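Local structure of tuber agglutinin (Colocasia esculenta, 5D5G) at residues A[21-25]-A[35-39]. The protein binds mannose, agglutinates rabbit erythrocytes and is toxic to aphids and other hemipteran insects. Residues are numbered along the deposited sequence; the frame is centred on the assembly and turned at random.
Sequences GDFDL and LYNGN
The phenyl ring of Phe-23 meets the turn Leu-35 to Gly-38 with its edge: the Asn-37 carbonyl carbon and the Gly-38 nitrogen lie near the ring plane, and CE1 comes 3.6 Å from Asn-37 O. The side-chain amide of Asn-37 stands 80° to this ring. In this bulb-type lectin domain, strands 23-27 and 33-36 form a beta hairpin, and the type II turn leads the chain out of strand 33-36 toward strand 40-41. Asn-37 suits its third position, where phi is positive, and its ND2 reaches back to Asp-22 O in a weak bond. Gly-38, lacking a side chain, fits against Leu-35 CD2. Asp-24 and Tyr-36 form the antiparallel hydrogen-bonded pair, with Asp-24 N meeting a lone pair of Tyr-36 O at 3.1 Å. Their side chains share one sheet face, carboxylate and phenol ring only 14° from parallel; Asp-24 OD1 is hydrogen-bonded to His-17 ND1. Tyr-36 probably contributes to a mannose site, as in related lectins. On the other face the buried, apolar Leu-25 and Leu-35 form the non-hydrogen-bonded pair. With CG anti to the backbone N (chi1 177° in Leu-35), their isobutyl groups cross obliquely, Leu-25 CD1 packing 3.5 Å from Leu-35 CB.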
loop_
_atom_site.group_PDB
_atom_site.type_symbol
_atom_site.label_atom_id
_atom_site.label_comp_id
_atom_site.label_asym_id
_atom_site.label_seq_id
_atom_site.Cartn_x
_atom_site.Cartn_y
_atom_site.Cartn_z
ATOM N N GLY A 21 -11.887 -4.900 -5.925
ATOM C CA GLY A 21 -13.152 -4.623 -6.579
ATOM C C GLY A 21 -13.144 -5.299 -7.930
ATOM O O GLY A 21 -12.628 -6.399 -8.048
ATOM N N ASP A 22 -13.673 -4.631 -8.951
ATOM C CA ASP A 22 -13.796 -5.223 -10.288
ATOM C C ASP A 22 -12.521 -5.299 -11.136
ATOM O O ASP A 22 -12.584 -5.625 -12.332
ATOM C CB ASP A 22 -14.872 -4.492 -11.089
ATOM C CG ASP A 22 -16.260 -4.999 -10.776
ATOM O OD1 ASP A 22 -16.353 -5.980 -10.006
ATOM O OD2 ASP A 22 -17.248 -4.427 -11.292
ATOM N N PHE A 23 -11.369 -5.006 -10.541
ATOM C CA PHE A 23 -10.132 -4.966 -11.320
ATOM C C PHE A 23 -9.205 -6.110 -10.962
ATOM O O PHE A 23 -8.816 -6.270 -9.793
ATOM C CB PHE A 23 -9.432 -3.620 -11.165
ATOM C CG PHE A 23 -10.305 -2.452 -11.514
ATOM C CD1 PHE A 23 -10.512 -2.094 -12.842
ATOM C CD2 PHE A 23 -10.938 -1.716 -10.512
ATOM C CE1 PHE A 23 -11.323 -1.015 -13.170
ATOM C CE2 PHE A 23 -11.742 -0.638 -10.825
ATOM C CZ PHE A 23 -11.942 -0.281 -12.159
ATOM N N ASP A 24 -8.855 -6.898 -11.982
ATOM C CA ASP A 24 -8.101 -8.132 -11.777
ATOM C C ASP A 24 -6.787 -8.169 -12.557
ATOM O O ASP A 24 -6.773 -8.331 -13.783
ATOM C CB ASP A 24 -8.952 -9.352 -12.136
ATOM C CG ASP A 24 -8.212 -10.656 -11.927
ATOM O OD1 ASP A 24 -7.903 -11.009 -10.769
ATOM O OD2 ASP A 24 -7.945 -11.346 -12.927
ATOM N N LEU A 25 -5.684 -8.024 -11.829
ATOM C CA LEU A 25 -4.368 -8.020 -12.440
ATOM C C LEU A 25 -3.926 -9.466 -12.464
ATOM O O LEU A 25 -4.025 -10.154 -11.450
ATOM C CB LEU A 25 -3.397 -7.184 -11.587
ATOM C CG LEU A 25 -1.956 -7.057 -12.084
ATOM C CD1 LEU A 25 -1.849 -6.013 -13.183
ATOM C CD2 LEU A 25 -0.999 -6.743 -10.941
ATOM N N LEU A 35 -4.123 -6.408 -16.481
ATOM C CA LEU A 35 -4.958 -5.882 -15.417
ATOM C C LEU A 35 -6.375 -5.819 -15.977
ATOM O O LEU A 35 -6.691 -4.924 -16.753
ATOM C CB LEU A 35 -4.444 -4.492 -15.029
ATOM C CG LEU A 35 -5.146 -3.643 -13.974
ATOM C CD1 LEU A 35 -4.802 -4.107 -12.572
ATOM C CD2 LEU A 35 -4.752 -2.184 -14.162
ATOM N N TYR A 36 -7.223 -6.780 -15.621
ATOM C CA TYR A 36 -8.529 -6.854 -16.261
ATOM C C TYR A 36 -9.501 -5.779 -15.829
ATOM O O TYR A 36 -9.681 -5.535 -14.639
ATOM C CB TYR A 36 -9.128 -8.260 -16.148
ATOM C CG TYR A 36 -8.491 -9.182 -17.148
ATOM C CD1 TYR A 36 -8.801 -9.079 -18.496
ATOM C CD2 TYR A 36 -7.544 -10.116 -16.759
ATOM C CE1 TYR A 36 -8.202 -9.884 -19.424
ATOM C CE2 TYR A 36 -6.937 -10.927 -17.681
ATOM C CZ TYR A 36 -7.279 -10.814 -19.013
ATOM O OH TYR A 36 -6.688 -11.633 -19.956
ATOM N N ASN A 37 -10.125 -5.167 -16.837
ATOM C CA ASN A 37 -10.945 -3.959 -16.720
ATOM C C ASN A 37 -10.121 -2.691 -16.519
ATOM O O ASN A 37 -10.645 -1.581 -16.623
ATOM C CB ASN A 37 -12.034 -4.064 -15.655
ATOM C CG ASN A 37 -13.162 -4.969 -16.075
ATOM O OD1 ASN A 37 -13.910 -4.663 -17.013
ATOM N ND2 ASN A 37 -13.294 -6.093 -15.385
ATOM N N GLY A 38 -8.842 -2.867 -16.200
ATOM C CA GLY A 38 -7.852 -1.825 -16.407
ATOM C C GLY A 38 -7.500 -1.937 -17.879
ATOM O O GLY A 38 -7.257 -3.031 -18.391
ATOM N N ASN A 39 -7.494 -0.821 -18.582
ATOM C CA ASN A 39 -7.334 -0.862 -20.024
ATOM C C ASN A 39 -5.870 -1.059 -20.424
ATOM O O ASN A 39 -5.387 -0.437 -21.364
ATOM C CB ASN A 39 -7.905 0.424 -20.607
ATOM C CG ASN A 39 -8.779 1.163 -19.604
ATOM O OD1 ASN A 39 -8.580 1.047 -18.394
ATOM N ND2 ASN A 39 -9.756 1.915 -20.100
#